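Local coordinates for protein enolase (alpha proteobacterium BAL199, PDB 3UGV) that probably catalyses a magnesium-dependent reaction that begins with removal of a proton next to a substrate carboxylate, as in other enolase-superfamily enzymes, at residues F[44-49]-F[165-170]; F[54-59]-F[76-81]; F[326-331]-F[345-350]. One frame throughout, in Å; residues are numbered along the deposited sequence.

From the N terminus, strand 30-47 runs into contact 1, where residues 44-49 meet the loop 165-170 and close a long loop of chain. Contact 2 is nested inside that loop. It joins strand 52-65, the next strand of the same antiparallel sheet, to residues 76-81 and closes a short loop. Pro45 and Pro54 touch between contacts 1 and 2. Contact 3 follows in series and joins residues 326-331 to strand 346-348 in the barrel. It meets contact 2 where Tyr329 OH probably bonds to Glu76 N and Tyr78 packs on His327. Contact 1 and the junction of contacts 2 and 3 thus tie the N-terminal domain to the barrel.

Contact 1: F[44-49]-F[165-170]; sequences RPVTAR and GLWLKS
Thr47 and Trp167 are nearest in the backbone, CA to CA 5.3 Å. Leu168 N donates to Thr47 O at 2.9 Å, in the carbonyl plane and nearly straight. Leu168 is the centre of an inverse gamma turn. Its CB also packs on Thr47 O. Trp167 lies flat against the strand. Val46 CA and Thr47 N sit over one face of its ring, with Thr47 N 3.5 Å from Trp167 CG. Val46 CG1 adds a CH-pi contact, 3.8 Å from the centroid of the Trp167 six-membered ring and only 9° off the normal. Val46 holds CG1 anti to its backbone N (chi1 176°), which brings this methyl over the ring. Gly165 O lies toward the rim of the opposite face. Arg196 makes a cation-pi contact with the indole. Trp167 NE1 is covered by Val46 CA and has no hydrogen-bond partner in the model. Thr47 OG1 turns back to Pro45 O. The Trp167 side chain is about 8 Å from a bound magnesium ion. Here the first hairpin of the N-terminal domain covers a loop before helix 171-183, as expected of the capping domain over the barrel mouth in the enolase superfamily.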
loop_
_atom_site.group_PDB
_atom_site.type_symbol
_atom_site.label_atom_id
_atom_site.label_comp_id
_atom_site.label_asym_id
_atom_site.label_seq_id
_atom_site.Cartn_x
_atom_site.Cartn_y
_atom_site.Cartn_z
ATOM N N ARG F 44 1.183 44.354 20.426
ATOM C CA ARG F 44 0.300 44.292 19.269
ATOM C C ARG F 44 -0.741 43.199 19.517
ATOM O O ARG F 44 -0.410 42.012 19.535
ATOM C CB ARG F 44 1.105 44.003 17.993
ATOM C CG ARG F 44 2.311 44.915 17.789
ATOM C CD ARG F 44 3.163 44.477 16.599
ATOM N NE ARG F 44 4.198 45.456 16.275
ATOM C CZ ARG F 44 5.433 45.447 16.779
ATOM N NH1 ARG F 44 5.811 44.506 17.638
ATOM N NH2 ARG F 44 6.295 46.384 16.421
ATOM N N PRO F 45 -2.007 43.595 19.723
ATOM C CA PRO F 45 -3.031 42.604 20.079
ATOM C C PRO F 45 -3.305 41.583 18.966
ATOM O O PRO F 45 -3.382 41.942 17.790
ATOM C CB PRO F 45 -4.273 43.464 20.343
ATOM C CG PRO F 45 -4.048 44.702 19.536
ATOM C CD PRO F 45 -2.565 44.952 19.605
ATOM N N VAL F 46 -3.438 40.316 19.353
ATOM C CA VAL F 46 -3.863 39.263 18.439
ATOM C C VAL F 46 -5.197 39.663 17.800
ATOM O O VAL F 46 -6.189 39.853 18.496
ATOM C CB VAL F 46 -4.036 37.913 19.178
ATOM C CG1 VAL F 46 -4.567 36.849 18.228
ATOM C CG2 VAL F 46 -2.721 37.469 19.839
ATOM N N THR F 47 -5.216 39.814 16.481
ATOM C CA THR F 47 -6.439 40.199 15.780
ATOM C C THR F 47 -6.832 39.129 14.762
ATOM O O THR F 47 -6.340 39.120 13.629
ATOM C CB THR F 47 -6.298 41.571 15.072
ATOM O OG1 THR F 47 -5.990 42.585 16.037
ATOM C CG2 THR F 47 -7.588 41.942 14.337
ATOM N N ALA F 48 -7.699 38.213 15.185
ATOM C CA ALA F 48 -8.242 37.198 14.290
ATOM C C ALA F 48 -9.543 37.707 13.677
ATOM O O ALA F 48 -9.885 38.884 13.822
ATOM C CB ALA F 48 -8.469 35.887 15.033
ATOM N N ARG F 49 -10.264 36.829 12.986
ATOM C CA ARG F 49 -11.544 37.201 12.391
ATOM C C ARG F 49 -12.664 37.075 13.427
ATOM O O ARG F 49 -13.662 37.802 13.378
ATOM C CB ARG F 49 -11.846 36.322 11.175
ATOM C CG ARG F 49 -12.681 37.015 10.112
ATOM C CD ARG F 49 -13.577 36.036 9.380
ATOM N NE ARG F 49 -14.989 36.266 9.687
ATOM C CZ ARG F 49 -15.737 35.461 10.434
ATOM N NH1 ARG F 49 -15.215 34.357 10.953
ATOM N NH2 ARG F 49 -17.012 35.753 10.659
ATOM N N GLY F 165 3.446 39.926 14.796
ATOM C CA GLY F 165 2.201 40.511 14.315
ATOM C C GLY F 165 1.735 40.112 12.923
ATOM O O GLY F 165 1.667 38.935 12.596
ATOM N N LEU F 166 1.407 41.104 12.100
ATOM C CA LEU F 166 0.784 40.858 10.801
ATOM C C LEU F 166 -0.498 40.037 10.968
ATOM O O LEU F 166 -0.723 39.037 10.260
ATOM C CB LEU F 166 1.759 40.179 9.833
ATOM C CG LEU F 166 3.121 40.880 9.710
ATOM C CD1 LEU F 166 3.974 40.248 8.618
ATOM C CD2 LEU F 166 2.921 42.367 9.432
ATOM N N TRP F 167 -1.330 40.472 11.914
ATOM C CA TRP F 167 -2.629 39.849 12.162
ATOM C C TRP F 167 -3.621 40.325 11.107
ATOM O O TRP F 167 -3.213 40.942 10.128
ATOM C CB TRP F 167 -3.117 40.140 13.586
ATOM C CG TRP F 167 -2.327 39.382 14.602
ATOM C CD1 TRP F 167 -1.376 39.877 15.451
ATOM C CD2 TRP F 167 -2.388 37.975 14.842
ATOM N NE1 TRP F 167 -0.851 38.859 16.211
ATOM C CE2 TRP F 167 -1.459 37.684 15.855
ATOM C CE3 TRP F 167 -3.149 36.933 14.302
ATOM C CZ2 TRP F 167 -1.277 36.395 16.346
ATOM C CZ3 TRP F 167 -2.961 35.661 14.780
ATOM C CH2 TRP F 167 -2.030 35.400 15.792
ATOM N N LEU F 168 -4.909 40.032 11.289
ATOM C CA LEU F 168 -5.888 40.211 10.204
ATOM C C LEU F 168 -6.425 41.632 10.042
ATOM O O LEU F 168 -7.631 41.836 9.933
ATOM C CB LEU F 168 -7.038 39.193 10.313
ATOM C CG LEU F 168 -6.583 37.718 10.261
ATOM C CD1 LEU F 168 -7.739 36.735 10.006
ATOM C CD2 LEU F 168 -5.492 37.523 9.211
ATOM N N LYS F 169 -5.515 42.604 10.012
ATOM C CA LYS F 169 -5.859 44.001 9.756
ATOM C C LYS F 169 -5.850 44.286 8.256
ATOM O O LYS F 169 -5.742 43.367 7.444
ATOM C CB LYS F 169 -4.887 44.921 10.493
ATOM C CG LYS F 169 -4.878 44.684 12.010
ATOM C CD LYS F 169 -3.946 45.640 12.728
ATOM C CE LYS F 169 -2.504 45.443 12.278
ATOM N NZ LYS F 169 -1.583 46.443 12.899
ATOM N N SER F 170 -5.972 45.552 7.881
ATOM C CA SER F 170 -6.047 45.918 6.467
ATOM C C SER F 170 -4.680 45.773 5.809
ATOM O O SER F 170 -3.650 45.854 6.489
ATOM C CB SER F 170 -6.503 47.368 6.322
ATOM O OG SER F 170 -5.474 48.250 6.760
#

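Contact 2: F[54-59]-F[76-81]; sequences PDWPLI and EPYVPK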
loop_
_atom_site.group_PDB
_atom_site.type_symbol
_atom_site.label_atom_id
_atom_site.label_comp_id
_atom_site.label_asym_id
_atom_site.label_seq_id
_atom_site.Cartn_x
_atom_site.Cartn_y
_atom_site.Cartn_z
ATOM N N PRO F 54 -6.022 40.634 23.621
ATOM C CA PRO F 54 -4.988 41.589 24.034
ATOM C C PRO F 54 -4.104 41.034 25.147
ATOM O O PRO F 54 -2.998 41.538 25.365
ATOM C CB PRO F 54 -5.811 42.766 24.566
ATOM C CG PRO F 54 -7.146 42.152 24.998
ATOM C CD PRO F 54 -7.214 40.728 24.479
ATOM N N ASP F 55 -4.594 40.008 25.833
ATOM C CA ASP F 55 -3.918 39.457 27.003
ATOM C C ASP F 55 -3.080 38.230 26.660
ATOM O O ASP F 55 -3.481 37.393 25.851
ATOM C CB ASP F 55 -4.942 39.094 28.079
ATOM C CG ASP F 55 -5.783 40.275 28.498
ATOM O OD1 ASP F 55 -5.206 41.353 28.762
ATOM O OD2 ASP F 55 -7.023 40.130 28.550
ATOM N N TRP F 56 -1.919 38.131 27.291
ATOM C CA TRP F 56 -1.029 37.006 27.083
ATOM C C TRP F 56 -0.641 36.423 28.430
ATOM O O TRP F 56 0.092 37.047 29.191
ATOM C CB TRP F 56 0.217 37.451 26.312
ATOM C CG TRP F 56 1.056 36.303 25.846
ATOM C CD1 TRP F 56 2.345 35.997 26.228
ATOM C CD2 TRP F 56 0.661 35.287 24.925
ATOM N NE1 TRP F 56 2.765 34.857 25.588
ATOM C CE2 TRP F 56 1.748 34.400 24.789
ATOM C CE3 TRP F 56 -0.509 35.038 24.202
ATOM C CZ2 TRP F 56 1.696 33.291 23.956
ATOM C CZ3 TRP F 56 -0.558 33.939 23.381
ATOM C CH2 TRP F 56 0.537 33.080 23.260
ATOM N N PRO F 57 -1.146 35.224 28.742
ATOM C CA PRO F 57 -0.851 34.565 30.021
ATOM C C PRO F 57 0.484 33.809 30.031
ATOM O O PRO F 57 0.834 33.169 29.045
ATOM C CB PRO F 57 -2.010 33.582 30.169
ATOM C CG PRO F 57 -2.380 33.233 28.762
ATOM C CD PRO F 57 -2.106 34.464 27.926
ATOM N N LEU F 58 1.217 33.898 31.140
ATOM C CA LEU F 58 2.444 33.129 31.354
ATOM C C LEU F 58 2.422 32.496 32.747
ATOM O O LEU F 58 2.018 33.133 33.717
ATOM C CB LEU F 58 3.679 34.026 31.259
ATOM C CG LEU F 58 3.916 34.823 29.987
ATOM C CD1 LEU F 58 4.998 35.873 30.202
ATOM C CD2 LEU F 58 4.282 33.907 28.836
ATOM N N ILE F 59 2.845 31.243 32.850
ATOM C CA ILE F 59 3.101 30.654 34.159
ATOM C C ILE F 59 4.614 30.608 34.384
ATOM O O ILE F 59 5.342 29.944 33.642
ATOM C CB ILE F 59 2.482 29.252 34.282
ATOM C CG1 ILE F 59 0.958 29.347 34.195
ATOM C CG2 ILE F 59 2.915 28.582 35.589
ATOM C CD1 ILE F 59 0.266 28.024 33.922
ATOM N N GLU F 76 3.518 29.181 28.258
ATOM C CA GLU F 76 2.631 30.120 27.587
ATOM C C GLU F 76 1.393 29.372 27.131
ATOM O O GLU F 76 1.327 28.914 25.989
ATOM C CB GLU F 76 3.328 30.742 26.379
ATOM C CG GLU F 76 4.710 31.259 26.688
ATOM C CD GLU F 76 5.339 31.964 25.513
ATOM O OE1 GLU F 76 4.995 33.144 25.276
ATOM O OE2 GLU F 76 6.173 31.333 24.827
ATOM N N PRO F 77 0.400 29.258 28.023
ATOM C CA PRO F 77 -0.774 28.397 27.825
ATOM C C PRO F 77 -1.952 29.006 27.042
ATOM O O PRO F 77 -2.974 28.325 26.918
ATOM C CB PRO F 77 -1.202 28.078 29.254
ATOM C CG PRO F 77 -0.856 29.323 30.009
ATOM C CD PRO F 77 0.402 29.889 29.353
ATOM N N TYR F 78 -1.824 30.230 26.540
ATOM C CA TYR F 78 -2.834 30.806 25.639
ATOM C C TYR F 78 -4.107 31.305 26.321
ATOM O O TYR F 78 -4.481 32.467 26.180
ATOM C CB TYR F 78 -3.247 29.781 24.590
ATOM C CG TYR F 78 -2.357 29.693 23.386
ATOM C CD1 TYR F 78 -2.595 30.491 22.281
ATOM C CD2 TYR F 78 -1.299 28.784 23.334
ATOM C CE1 TYR F 78 -1.797 30.413 21.162
ATOM C CE2 TYR F 78 -0.486 28.691 22.210
ATOM C CZ TYR F 78 -0.748 29.513 21.124
ATOM O OH TYR F 78 0.025 29.462 19.988
ATOM N N VAL F 79 -4.789 30.412 27.031
ATOM C CA VAL F 79 -6.057 30.750 27.659
ATOM C C VAL F 79 -5.851 30.995 29.144
ATOM O O VAL F 79 -5.509 30.072 29.885
ATOM C CB VAL F 79 -7.139 29.661 27.433
ATOM C CG1 VAL F 79 -7.320 29.409 25.962
ATOM C CG2 VAL F 79 -6.752 28.378 28.089
ATOM N N PRO F 80 -6.050 32.253 29.575
ATOM C CA PRO F 80 -5.822 32.692 30.960
ATOM C C PRO F 80 -6.498 31.787 31.988
ATOM O O PRO F 80 -5.853 31.360 32.948
ATOM C CB PRO F 80 -6.445 34.092 30.984
ATOM C CG PRO F 80 -6.292 34.585 29.566
ATOM C CD PRO F 80 -6.516 33.356 28.712
ATOM N N LYS F 81 -7.775 31.488 31.783
ATOM C CA LYS F 81 -8.516 30.652 32.725
ATOM C C LYS F 81 -7.898 29.263 32.921
ATOM O O LYS F 81 -8.117 28.624 33.945
ATOM C CB LYS F 81 -9.993 30.543 32.323
ATOM C CG LYS F 81 -10.805 31.788 32.683
ATOM C CD LYS F 81 -12.313 31.562 32.573
ATOM C CE LYS F 81 -13.100 32.738 33.159
ATOM N NZ LYS F 81 -14.560 32.446 33.297
HETATM O O HOH W 1 0.309 32.288 26.660
#
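Glu76 reaches back along strand 52-65 to Trp56 and Leu58. This belongs to the N-terminal capping domain of the mandelate racemase family, just after the third strand of its antiparallel sheet. The side chain starts with CB, which packs on Trp56 CZ2 and on Leu58 CD2. Glu76 CG comes close to Leu58 CD2, at 3.4 Å, and the two side chains run side by side. CG is anti to the carbonyl carbon (chi1 -48°), and the chain then extends to carry the carboxylate past the edge of the indole. There Trp56 NE1 donates to Glu76 OE1 at 2.8 Å. OE1 lies almost in the indole plane. The N-H meets OE1 on its anti side, somewhat out of the carboxylate plane. The carboxylate stands at 90° to the ring. Glu76 OE2 is hydrogen-bonded outside the two segments.

The far end of the same indole meets Tyr78 in a T-shaped pair. Trp56 CH2 points at the tyrosine face, 4.1 Å from Tyr78 CE1, with the planes at 72°. Tyr78 also stacks with Phe117 of a neighbouring subunit, and its side chain is about 6 Å from a bound magnesium ion. The backbone at Tyr78 makes a classic gamma turn, closed by Val79 N bonding to Pro77 O. Pro57 packs on this turn: its CG is 3.4 Å from Tyr78 O and also touches Pro80 CD. Pro77 CD lies against Pro57 O, while Pro77 CG meets Ile59 CD1. Water 1 links the two segments and sits over the centre of one face of the Trp56 ring. It accepts from Tyr78 N at 3.0 Å and donates to Pro57 O at 2.6 Å.

Contact 3: F[326-331]-F[345-350]; sequences THLYPE and WLEWQS
Thr326 OG1 is gripped twice: it accepts from Glu347 N at 3.0 Å and donates to water 2 at 2.6 Å. The hydroxyl stands between its own backbone N and carbonyl carbon (chi1 61°), which turns it to the strand. Water 2 in turn donates to Leu328 O and to Glu347 O, so it links the loop and the strand a second time. Thr326 N bonds to Trp345 O at 3.1 Å, just before the strand.

Glu347 carries the next link. With CG anti to the backbone N (chi1 -176°), its extended chain carries OE2 to Leu328 N. OE2 accepts from Leu328 N at 2.9 Å, nearly along the C-O axis and with a straight N-H (163°). The other oxygen, OE1, forms a salt bridge with Lys194. Glu347 OE2 also lies 3.2 Å from His327 CD2. The two side chains run alongside each other, their flat ends turned well out of parallel. His327 ND1 is hydrogen-bonded to Asp300, consistent with the His-Asp dyad of mandelate racemase relatives, and the imidazole is about 4 Å from a bound magnesium ion. Strand 346-348 pairs in parallel with strand 157-162, which fits the closing of the modified TIM barrel of this superfamily.

Further along the chain, Gln349 lays its amide across Pro330 and against Leu328. Gln349 OE1 touches Leu328 CD2 and has no hydrogen-bond partner in the model. Leu346 CD1 meets Pro330 O, and Pro330 CB lies 4.3 Å from Trp348 CD1.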
loop_
_atom_site.group_PDB
_atom_site.type_symbol
_atom_site.label_atom_id
_atom_site.label_comp_id
_atom_site.label_asym_id
_atom_site.label_seq_id
_atom_site.Cartn_x
_atom_site.Cartn_y
_atom_site.Cartn_z
ATOM N N THR F 326 10.709 25.811 15.360
ATOM C CA THR F 326 10.146 25.900 16.703
ATOM C C THR F 326 8.812 26.620 16.731
ATOM O O THR F 326 8.405 27.248 15.766
ATOM C CB THR F 326 11.076 26.640 17.689
ATOM O OG1 THR F 326 11.290 27.985 17.228
ATOM C CG2 THR F 326 12.408 25.919 17.824
ATOM N N HIS F 327 8.135 26.518 17.862
ATOM C CA HIS F 327 6.947 27.310 18.098
ATOM C C HIS F 327 6.945 27.830 19.524
ATOM O O HIS F 327 7.002 27.050 20.476
ATOM C CB HIS F 327 5.693 26.496 17.868
ATOM C CG HIS F 327 4.441 27.264 18.127
ATOM N ND1 HIS F 327 3.651 27.051 19.236
ATOM C CD2 HIS F 327 3.848 28.259 17.424
ATOM C CE1 HIS F 327 2.613 27.867 19.195
ATOM N NE2 HIS F 327 2.715 28.619 18.112
ATOM N N LEU F 328 6.877 29.152 19.650
ATOM C CA LEU F 328 6.985 29.843 20.929
ATOM C C LEU F 328 8.305 29.524 21.663
ATOM O O LEU F 328 9.212 28.882 21.104
ATOM C CB LEU F 328 5.751 29.563 21.793
ATOM C CG LEU F 328 4.415 30.016 21.186
ATOM C CD1 LEU F 328 3.225 29.644 22.077
ATOM C CD2 LEU F 328 4.431 31.520 20.914
ATOM N N TYR F 329 8.415 30.004 22.899
ATOM C CA TYR F 329 9.568 29.724 23.760
ATOM C C TYR F 329 10.904 29.938 23.071
ATOM O O TYR F 329 11.694 29.007 22.950
ATOM C CB TYR F 329 9.499 28.294 24.301
ATOM C CG TYR F 329 8.149 27.947 24.874
ATOM C CD1 TYR F 329 7.871 28.172 26.211
ATOM C CD2 TYR F 329 7.152 27.411 24.073
ATOM C CE1 TYR F 329 6.638 27.869 26.745
ATOM C CE2 TYR F 329 5.904 27.106 24.595
ATOM C CZ TYR F 329 5.654 27.340 25.936
ATOM O OH TYR F 329 4.428 27.036 26.479
ATOM N N PRO F 330 11.171 31.173 22.640
ATOM C CA PRO F 330 12.357 31.476 21.834
ATOM C C PRO F 330 13.642 31.121 22.566
ATOM O O PRO F 330 14.612 30.700 21.928
ATOM C CB PRO F 330 12.256 32.993 21.606
ATOM C CG PRO F 330 10.832 33.300 21.795
ATOM C CD PRO F 330 10.314 32.350 22.827
ATOM N N GLU F 331 13.654 31.258 23.889
ATOM C CA GLU F 331 14.874 30.934 24.639
ATOM C C GLU F 331 15.213 29.437 24.650
ATOM O O GLU F 331 16.295 29.056 24.206
ATOM C CB GLU F 331 14.848 31.515 26.056
ATOM C CG GLU F 331 14.666 33.023 26.079
ATOM C CD GLU F 331 13.224 33.435 25.816
ATOM O OE1 GLU F 331 12.312 32.596 25.994
ATOM O OE2 GLU F 331 13.003 34.597 25.426
ATOM N N TRP F 345 13.869 26.914 11.017
ATOM C CA TRP F 345 13.644 28.294 11.464
ATOM C C TRP F 345 13.256 28.336 12.932
ATOM O O TRP F 345 12.581 27.430 13.444
ATOM C CB TRP F 345 12.504 28.962 10.689
ATOM C CG TRP F 345 12.753 29.301 9.246
ATOM C CD1 TRP F 345 12.526 28.497 8.166
ATOM C CD2 TRP F 345 13.199 30.562 8.720
ATOM N NE1 TRP F 345 12.812 29.170 7.007
ATOM C CE2 TRP F 345 13.232 30.439 7.315
ATOM C CE3 TRP F 345 13.592 31.775 9.300
ATOM C CZ2 TRP F 345 13.642 31.489 6.475
ATOM C CZ3 TRP F 345 13.993 32.821 8.463
ATOM C CH2 TRP F 345 14.007 32.670 7.071
ATOM N N LEU F 346 13.652 29.416 13.598
ATOM C CA LEU F 346 13.215 29.692 14.960
ATOM C C LEU F 346 12.100 30.735 14.945
ATOM O O LEU F 346 12.268 31.818 14.391
ATOM C CB LEU F 346 14.382 30.215 15.791
ATOM C CG LEU F 346 13.980 30.481 17.242
ATOM C CD1 LEU F 346 14.890 29.760 18.206
ATOM C CD2 LEU F 346 13.933 31.961 17.535
ATOM N N GLU F 347 10.956 30.421 15.541
ATOM C CA GLU F 347 9.896 31.415 15.606
ATOM C C GLU F 347 10.206 32.406 16.712
ATOM O O GLU F 347 10.385 32.008 17.860
ATOM C CB GLU F 347 8.538 30.772 15.876
ATOM C CG GLU F 347 7.399 31.782 15.863
ATOM C CD GLU F 347 6.061 31.164 16.223
ATOM O OE1 GLU F 347 5.114 31.238 15.401
ATOM O OE2 GLU F 347 5.961 30.601 17.332
ATOM N N TRP F 348 10.256 33.695 16.378
ATOM C CA TRP F 348 10.562 34.702 17.384
ATOM C C TRP F 348 9.398 35.642 17.629
ATOM O O TRP F 348 8.745 36.097 16.692
ATOM C CB TRP F 348 11.823 35.495 17.020
ATOM C CG TRP F 348 12.216 36.562 18.034
ATOM C CD1 TRP F 348 13.059 36.408 19.105
ATOM C CD2 TRP F 348 11.781 37.935 18.067
ATOM N NE1 TRP F 348 13.176 37.596 19.793
ATOM C CE2 TRP F 348 12.404 38.548 19.179
ATOM C CE3 TRP F 348 10.932 38.706 17.266
ATOM C CZ2 TRP F 348 12.197 39.890 19.510
ATOM C CZ3 TRP F 348 10.735 40.047 17.594
ATOM C CH2 TRP F 348 11.358 40.619 18.708
ATOM N N GLN F 349 9.153 35.926 18.904
ATOM C CA GLN F 349 8.189 36.944 19.314
ATOM C C GLN F 349 8.669 37.504 20.646
ATOM O O GLN F 349 9.448 36.858 21.341
ATOM C CB GLN F 349 6.780 36.357 19.434
ATOM C CG GLN F 349 6.575 35.463 20.649
ATOM C CD GLN F 349 7.199 34.089 20.496
ATOM O OE1 GLN F 349 7.269 33.528 19.392
ATOM N NE2 GLN F 349 7.657 33.532 21.610
ATOM N N SER F 350 8.237 38.709 20.997
ATOM C CA SER F 350 8.676 39.323 22.255
ATOM C C SER F 350 7.544 39.445 23.287
ATOM O O SER F 350 7.596 40.267 24.202
ATOM C CB SER F 350 9.345 40.680 22.000
ATOM O OG SER F 350 8.510 41.527 21.237
HETATM O O HOH W 2 11.008 29.740 19.062
#